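Local coordinates for protein DsrH (PDB 2HY5) that probably works as one subunit of the DsrEFH complex, which is thought to carry sulfur during intracellular sulfur oxidation, at residues A40-R45 against R75-I80; Y60-D65 against S81-A86. All blocks are in the same frame, centred on the assembly; numbering follows the deposited sequence.

Contact 1 (A40-R45 against R75-I80)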
ATOM      1  N   ALA C  40       1.658 -19.018  -7.586  1.00  7.57           N
ATOM      2  CA  ALA C  40       1.218 -20.204  -8.321  1.00  7.73           C
ATOM      3  C   ALA C  40       2.235 -20.728  -9.332  1.00  9.61           C
ATOM      4  O   ALA C  40       2.036 -21.786  -9.931  1.00 10.30           O
ATOM      5  CB  ALA C  40      -0.102 -19.904  -9.025  1.00  6.03           C
ATOM      6  N   LEU C  41       3.331 -20.000  -9.510  1.00 10.19           N
ATOM      7  CA  LEU C  41       4.350 -20.385 -10.480  1.00 11.29           C
ATOM      8  C   LEU C  41       5.322 -21.468 -10.013  1.00 11.74           C
ATOM      9  O   LEU C  41       5.856 -21.417  -8.905  1.00 11.85           O
ATOM     10  CB  LEU C  41       5.127 -19.145 -10.910  1.00 10.32           C
ATOM     11  CG  LEU C  41       4.245 -18.019 -11.454  1.00 12.36           C
ATOM     12  CD1 LEU C  41       5.121 -16.844 -11.849  1.00 12.67           C
ATOM     13  CD2 LEU C  41       3.437 -18.517 -12.648  1.00 13.53           C
ATOM     14  N   ALA C  42       5.548 -22.455 -10.871  1.00 13.95           N
ATOM     15  CA  ALA C  42       6.461 -23.536 -10.542  1.00 13.83           C
ATOM     16  C   ALA C  42       7.885 -22.992 -10.475  1.00 14.31           C
ATOM     17  O   ALA C  42       8.231 -22.050 -11.187  1.00 16.41           O
ATOM     18  CB  ALA C  42       6.372 -24.632 -11.597  1.00 19.61           C
ATOM     19  N   GLY C  43       8.695 -23.574  -9.599  1.00 14.35           N
ATOM     20  CA  GLY C  43      10.084 -23.165  -9.481  1.00 15.54           C
ATOM     21  C   GLY C  43      10.465 -22.047  -8.527  1.00 15.78           C
ATOM     22  O   GLY C  43      11.654 -21.756  -8.381  1.00 15.76           O
ATOM     23  N   THR C  44       9.494 -21.418  -7.873  1.00 13.92           N
ATOM     24  CA  THR C  44       9.817 -20.332  -6.946  1.00 14.74           C
ATOM     25  C   THR C  44      10.210 -20.871  -5.577  1.00 15.78           C
ATOM     26  O   THR C  44      10.100 -22.069  -5.312  1.00 16.45           O
ATOM     27  CB  THR C  44       8.638 -19.373  -6.736  1.00 11.17           C
ATOM     28  OG1 THR C  44       7.726 -19.947  -5.793  1.00 11.88           O
ATOM     29  CG2 THR C  44       7.918 -19.104  -8.050  1.00 11.15           C
ATOM     30  N   ARG C  45      10.655 -19.972  -4.706  1.00 15.11           N
ATOM     31  CA  ARG C  45      11.076 -20.345  -3.361  1.00 17.03           C
ATOM     32  C   ARG C  45       9.902 -20.779  -2.478  1.00 16.26           C
ATOM     33  O   ARG C  45      10.109 -21.324  -1.394  1.00 15.07           O
ATOM     34  CB  ARG C  45      11.809 -19.173  -2.703  1.00 27.08           C
ATOM     35  CG  ARG C  45      12.629 -19.560  -1.486  1.00 33.64           C
ATOM     36  CD  ARG C  45      13.194 -18.338  -0.778  1.00 36.68           C
ATOM     37  NE  ARG C  45      12.136 -17.476  -0.260  1.00 39.67           N
ATOM     38  CZ  ARG C  45      11.766 -16.325  -0.812  1.00 38.92           C
ATOM     39  NH1 ARG C  45      12.372 -15.887  -1.905  1.00 40.34           N
ATOM     40  NH2 ARG C  45      10.787 -15.613  -0.273  1.00 40.29           N
ATOM     41  N   ARG C  75       2.906 -22.710 -16.885  1.00 15.40           N
ATOM     42  CA  ARG C  75       3.922 -22.298 -15.925  1.00 13.82           C
ATOM     43  C   ARG C  75       3.455 -22.475 -14.488  1.00 11.96           C
ATOM     44  O   ARG C  75       4.229 -22.298 -13.553  1.00  9.30           O
ATOM     45  CB  ARG C  75       4.289 -20.829 -16.156  1.00 14.97           C
ATOM     46  CG  ARG C  75       4.839 -20.527 -17.542  1.00 18.45           C
ATOM     47  CD  ARG C  75       6.177 -21.212 -17.767  1.00 20.68           C
ATOM     48  NE  ARG C  75       7.266 -20.577 -17.029  1.00 23.60           N
ATOM     49  CZ  ARG C  75       7.797 -19.397 -17.341  1.00 25.42           C
ATOM     50  NH1 ARG C  75       7.342 -18.711 -18.384  1.00 25.56           N
ATOM     51  NH2 ARG C  75       8.788 -18.902 -16.614  1.00 26.58           N
ATOM     52  N   VAL C  76       2.187 -22.825 -14.316  1.00 10.62           N
ATOM     53  CA  VAL C  76       1.616 -22.998 -12.989  1.00 10.36           C
ATOM     54  C   VAL C  76       1.952 -24.347 -12.355  1.00 12.10           C
ATOM     55  O   VAL C  76       2.173 -25.339 -13.054  1.00 11.18           O
ATOM     56  CB  VAL C  76       0.077 -22.846 -13.050  1.00 15.89           C
ATOM     57  CG1 VAL C  76      -0.528 -22.991 -11.669  1.00 18.40           C
ATOM     58  CG2 VAL C  76      -0.278 -21.501 -13.652  1.00 16.15           C
ATOM     59  N   ILE C  77       2.000 -24.372 -11.027  1.00 10.81           N
ATOM     60  CA  ILE C  77       2.258 -25.604 -10.294  1.00 11.67           C
ATOM     61  C   ILE C  77       1.075 -26.524 -10.580  1.00 12.25           C
ATOM     62  O   ILE C  77      -0.079 -26.136 -10.388  1.00  9.31           O
ATOM     63  CB  ILE C  77       2.321 -25.343  -8.775  1.00 14.53           C
ATOM     64  CG1 ILE C  77       3.496 -24.413  -8.457  1.00 13.33           C
ATOM     65  CG2 ILE C  77       2.457 -26.664  -8.020  1.00 14.92           C
ATOM     66  CD1 ILE C  77       3.486 -23.888  -7.030  1.00 15.14           C
ATOM     67  N   PRO C  78       1.345 -27.748 -11.062  1.00 13.01           N
ATOM     68  CA  PRO C  78       0.267 -28.694 -11.365  1.00 13.51           C
ATOM     69  C   PRO C  78      -0.660 -28.886 -10.170  1.00 12.62           C
ATOM     70  O   PRO C  78      -0.207 -29.168  -9.061  1.00 13.55           O
ATOM     71  CB  PRO C  78       1.024 -29.969 -11.723  1.00 19.95           C
ATOM     72  CG  PRO C  78       2.261 -29.433 -12.380  1.00 21.03           C
ATOM     73  CD  PRO C  78       2.654 -28.307 -11.445  1.00 19.27           C
ATOM     74  N   GLY C  79      -1.959 -28.730 -10.396  1.00 11.57           N
ATOM     75  CA  GLY C  79      -2.909 -28.887  -9.308  1.00 10.07           C
ATOM     76  C   GLY C  79      -3.680 -27.612  -9.050  1.00  8.81           C
ATOM     77  O   GLY C  79      -4.803 -27.643  -8.547  1.00 10.31           O
ATOM     78  N   ILE C  80      -3.064 -26.481  -9.379  1.00  8.52           N
ATOM     79  CA  ILE C  80      -3.717 -25.190  -9.207  1.00  7.44           C
ATOM     80  C   ILE C  80      -4.545 -24.951 -10.466  1.00  7.96           C
ATOM     81  O   ILE C  80      -4.008 -24.910 -11.568  1.00 10.21           O
ATOM     82  CB  ILE C  80      -2.690 -24.054  -9.062  1.00  7.50           C
ATOM     83  CG1 ILE C  80      -1.797 -24.323  -7.851  1.00  6.82           C
ATOM     84  CG2 ILE C  80      -3.410 -22.720  -8.890  1.00  4.81           C
ATOM     85  CD1 ILE C  80      -0.775 -23.238  -7.588  1.00  8.37           C
TER
HETATM   86  O   HOH W   1       6.945 -21.664 -13.869  1.00 21.58           O
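L41 and V76 face each other in a single backbone bridge, with their CA atoms 4.5 Å apart. Two hydrogen bonds frame it. I77 N gives a bond of 2.8 Å to A40 O, and A42 N gives one of 3.0 Å to R75 O. The second is almost straight, 175° at the hydrogen. A40 O also receives a CA-H...O contact from V76. Aliphatic carbon closes in around this oxygen: V76 CG1 and I77 CG1 both reach it. The CG1 of V76 stands anti to its backbone N (chi1 -179°), and this puts the methyl beside A40 O and 4.1 Å from A40 CB. I80 comes to the same A40 methyl with the end of its chain, CD1 lying 3.7 Å from CB. On the outer side, A42 CB rests loosely beside I77 CG1. Nearer R75, water 1 joins the segments, donating to A42 O and, at 2.8 Å, to R75 O; its bond from R75 NE is weak. The guanidinium of R75 forms a salt bridge with D96 of the DsrF subunit. I77 and I80 also pack on helix 47-53. Type II turns start at L41 and at I77. The contact thus ties two loops together mainly through the backbone. A40 O is satisfied within an apolar setting, whereas R75 O shares its bonding between a peptide N-H and water.

Contact 2 (Y60-D65 against S81-A86)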
ATOM      1  N   TYR C  60      -6.695 -22.023  -6.715  1.00  6.12           N
ATOM      2  CA  TYR C  60      -7.056 -21.465  -8.013  1.00  5.24           C
ATOM      3  C   TYR C  60      -6.217 -20.225  -8.263  1.00  5.77           C
ATOM      4  O   TYR C  60      -5.792 -19.560  -7.320  1.00  6.09           O
ATOM      5  CB  TYR C  60      -8.530 -21.056  -8.038  1.00  6.14           C
ATOM      6  CG  TYR C  60      -9.489 -22.174  -7.733  1.00  8.35           C
ATOM      7  CD1 TYR C  60      -9.716 -22.588  -6.420  1.00 10.42           C
ATOM      8  CD2 TYR C  60     -10.157 -22.837  -8.760  1.00  9.48           C
ATOM      9  CE1 TYR C  60     -10.589 -23.637  -6.140  1.00 11.62           C
ATOM     10  CE2 TYR C  60     -11.030 -23.890  -8.489  1.00 12.33           C
ATOM     11  CZ  TYR C  60     -11.238 -24.283  -7.180  1.00 12.35           C
ATOM     12  OH  TYR C  60     -12.080 -25.339  -6.917  1.00 12.82           O
ATOM     13  N   VAL C  61      -5.982 -19.919  -9.532  1.00  5.16           N
ATOM     14  CA  VAL C  61      -5.209 -18.742  -9.894  1.00  6.05           C
ATOM     15  C   VAL C  61      -5.960 -18.034 -11.013  1.00  6.09           C
ATOM     16  O   VAL C  61      -6.511 -18.685 -11.896  1.00  6.50           O
ATOM     17  CB  VAL C  61      -3.778 -19.135 -10.357  1.00  9.24           C
ATOM     18  CG1 VAL C  61      -3.837 -20.013 -11.595  1.00  9.49           C
ATOM     19  CG2 VAL C  61      -2.960 -17.887 -10.628  1.00 11.07           C
ATOM     20  N   LEU C  62      -5.996 -16.704 -10.972  1.00  6.59           N
ATOM     21  CA  LEU C  62      -6.717 -15.946 -11.990  1.00  7.66           C
ATOM     22  C   LEU C  62      -5.899 -15.809 -13.274  1.00  9.04           C
ATOM     23  O   LEU C  62      -4.882 -15.118 -13.311  1.00  7.11           O
ATOM     24  CB  LEU C  62      -7.100 -14.564 -11.440  1.00  7.40           C
ATOM     25  CG  LEU C  62      -8.071 -13.742 -12.291  1.00  6.56           C
ATOM     26  CD1 LEU C  62      -9.417 -14.454 -12.416  1.00  5.40           C
ATOM     27  CD2 LEU C  62      -8.256 -12.384 -11.643  1.00  6.90           C
ATOM     28  N   GLY C  63      -6.362 -16.485 -14.323  1.00  7.99           N
ATOM     29  CA  GLY C  63      -5.682 -16.473 -15.608  1.00 10.04           C
ATOM     30  C   GLY C  63      -5.368 -15.102 -16.178  1.00 11.17           C
ATOM     31  O   GLY C  63      -4.269 -14.893 -16.692  1.00 13.21           O
ATOM     32  N   PRO C  64      -6.314 -14.152 -16.129  1.00 12.21           N
ATOM     33  CA  PRO C  64      -6.064 -12.809 -16.658  1.00 11.16           C
ATOM     34  C   PRO C  64      -4.848 -12.141 -16.012  1.00 10.27           C
ATOM     35  O   PRO C  64      -4.050 -11.503 -16.702  1.00  9.75           O
ATOM     36  CB  PRO C  64      -7.369 -12.081 -16.361  1.00 13.81           C
ATOM     37  CG  PRO C  64      -8.385 -13.164 -16.540  1.00 13.75           C
ATOM     38  CD  PRO C  64      -7.742 -14.321 -15.797  1.00 15.19           C
ATOM     39  N   ASP C  65      -4.707 -12.278 -14.694  1.00  8.16           N
ATOM     40  CA  ASP C  65      -3.561 -11.686 -14.008  1.00  8.17           C
ATOM     41  C   ASP C  65      -2.285 -12.462 -14.335  1.00  7.34           C
ATOM     42  O   ASP C  65      -1.208 -11.878 -14.460  1.00  6.31           O
ATOM     43  CB  ASP C  65      -3.800 -11.627 -12.492  1.00  8.80           C
ATOM     44  CG  ASP C  65      -4.626 -10.410 -12.081  1.00 10.12           C
ATOM     45  OD1 ASP C  65      -4.313  -9.298 -12.564  1.00 10.15           O
ATOM     46  OD2 ASP C  65      -5.570 -10.549 -11.270  1.00  9.99           O
ATOM     47  N   SER C  81      -5.855 -24.804 -10.294  1.00  7.35           N
ATOM     48  CA  SER C  81      -6.759 -24.591 -11.416  1.00  7.14           C
ATOM     49  C   SER C  81      -6.758 -23.137 -11.854  1.00  7.34           C
ATOM     50  O   SER C  81      -6.884 -22.244 -11.024  1.00  7.87           O
ATOM     51  CB  SER C  81      -8.186 -24.978 -11.023  1.00 10.19           C
ATOM     52  OG  SER C  81      -8.270 -26.335 -10.633  1.00 13.02           O
ATOM     53  N   VAL C  82      -6.625 -22.908 -13.156  1.00  7.08           N
ATOM     54  CA  VAL C  82      -6.631 -21.554 -13.700  1.00  7.91           C
ATOM     55  C   VAL C  82      -8.076 -21.192 -14.040  1.00  9.19           C
ATOM     56  O   VAL C  82      -8.763 -21.945 -14.729  1.00  8.22           O
ATOM     57  CB  VAL C  82      -5.764 -21.463 -14.973  1.00 12.26           C
ATOM     58  CG1 VAL C  82      -5.749 -20.035 -15.507  1.00 11.37           C
ATOM     59  CG2 VAL C  82      -4.348 -21.930 -14.664  1.00 12.58           C
ATOM     60  N   VAL C  83      -8.530 -20.046 -13.538  1.00  8.38           N
ATOM     61  CA  VAL C  83      -9.893 -19.579 -13.775  1.00  9.11           C
ATOM     62  C   VAL C  83      -9.895 -18.144 -14.311  1.00  9.36           C
ATOM     63  O   VAL C  83      -8.902 -17.430 -14.194  1.00  8.15           O
ATOM     64  CB  VAL C  83     -10.719 -19.595 -12.474  1.00 13.19           C
ATOM     65  CG1 VAL C  83     -10.765 -21.007 -11.903  1.00 15.73           C
ATOM     66  CG2 VAL C  83     -10.108 -18.630 -11.461  1.00 13.81           C
ATOM     67  N   ASP C  84     -11.003 -17.730 -14.923  1.00 10.42           N
ATOM     68  CA  ASP C  84     -11.102 -16.359 -15.413  1.00 10.49           C
ATOM     69  C   ASP C  84     -12.005 -15.618 -14.439  1.00  9.41           C
ATOM     70  O   ASP C  84     -12.361 -16.161 -13.397  1.00  8.17           O
ATOM     71  CB  ASP C  84     -11.679 -16.300 -16.833  1.00 15.32           C
ATOM     72  CG  ASP C  84     -12.944 -17.108 -16.985  1.00 18.89           C
ATOM     73  OD1 ASP C  84     -13.629 -17.349 -15.970  1.00 19.04           O
ATOM     74  OD2 ASP C  84     -13.259 -17.492 -18.129  1.00 22.71           O
ATOM     75  N   TYR C  85     -12.379 -14.385 -14.754  1.00  7.79           N
ATOM     76  CA  TYR C  85     -13.230 -13.647 -13.827  1.00  7.58           C
ATOM     77  C   TYR C  85     -14.576 -14.322 -13.593  1.00  7.91           C
ATOM     78  O   TYR C  85     -15.112 -14.276 -12.484  1.00  8.00           O
ATOM     79  CB  TYR C  85     -13.418 -12.206 -14.304  1.00  7.75           C
ATOM     80  CG  TYR C  85     -12.222 -11.323 -13.997  1.00  9.12           C
ATOM     81  CD1 TYR C  85     -11.353 -10.904 -15.007  1.00  9.10           C
ATOM     82  CD2 TYR C  85     -11.950 -10.923 -12.691  1.00 10.30           C
ATOM     83  CE1 TYR C  85     -10.243 -10.104 -14.721  1.00 10.04           C
ATOM     84  CE2 TYR C  85     -10.845 -10.124 -12.392  1.00  8.76           C
ATOM     85  CZ  TYR C  85      -9.998  -9.720 -13.410  1.00  8.70           C
ATOM     86  OH  TYR C  85      -8.907  -8.929 -13.121  1.00 10.81           O
ATOM     87  N   ALA C  86     -15.125 -14.957 -14.626  1.00  9.14           N
ATOM     88  CA  ALA C  86     -16.397 -15.650 -14.466  1.00  8.54           C
ATOM     89  C   ALA C  86     -16.196 -16.797 -13.473  1.00  9.44           C
ATOM     90  O   ALA C  86     -17.068 -17.074 -12.655  1.00  7.15           O
ATOM     91  CB  ALA C  86     -16.884 -16.185 -15.815  1.00 12.94           C
TER
HETATM   92  O   HOH W   2      -7.806  -9.067 -10.838  1.00 10.78           O
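V83 O is held by two neighbours on the facing segment. G63 N gives it a hydrogen bond of 2.7 Å, and L62 CA adds a CA-H...O contact of 3.4 Å. Two more backbone bonds continue the parallel ladder, V61 N to S81 O and V83 N to V61 O, both 2.9 Å. The strand segments are inclined by 34°. On one side of the sheet, the Y60 ring brings CD2 to S81 CB and V83 CG1, each 3.7 Å away. On the other, V61 and V82 lie side by side. V61 turns CG1 between its backbone N and carbonyl carbon (chi1 62°), which brings it to 3.7 Å from V82 CG2. G63 CA is 3.6 Å from V82 CG1, and a side chain there would be tight against that methyl. At the C-terminal end of the strands, the Y85 side chain crosses that of L62 at about a right angle. L62 CD1 lies over one ring face, and CD2 comes 3.5 Å from Y85 CE2. P64 CB meets the ring obliquely. Water 2 joins Y85 OH to D65 OD2, donating to the carboxylate. OD2 also accepts from E34 N, and OD1 makes a salt bridge with R69 and accepts a hydrogen bond from Q15 of the DsrE subunit. Cutting Y85 back to alanine would probably strip L62 and P64 of their ring partner and leave water 2, still donating to D65 OD2, without the hydroxyl. D84 N-caps helix 85-94 through its bond to G87 N. The contact belongs to the beta-alpha-beta crossover of strand 58-62, helix 63-68 and strand 81-83; strand 29-32 flanks strand 58-62 on its other edge.

How the contacts relate
Contact 1 is mostly buried, with A42 at its exposed edge, while contact 2 mixes buried residues with partly exposed ones. Both involve the chain that leaves helix 63-68: 75-80 ends the loop that follows this helix, and 81-86 continues directly into strand 81-83 and the start of helix 85-94. Contact 1 joins this loop to the one before helix 47-53. Contact 2 pairs two strands of the parallel sheet. They meet where A40 CB and I80 CG2 pack on V61, and V76 CG2 approaches V82 CG2. Contact 1 has one isolated bridge; contact 2 has a regular ladder plus aromatic packing. Their subunit neighbours differ too: DsrF at contact 1, DsrE and DsrF at contact 2.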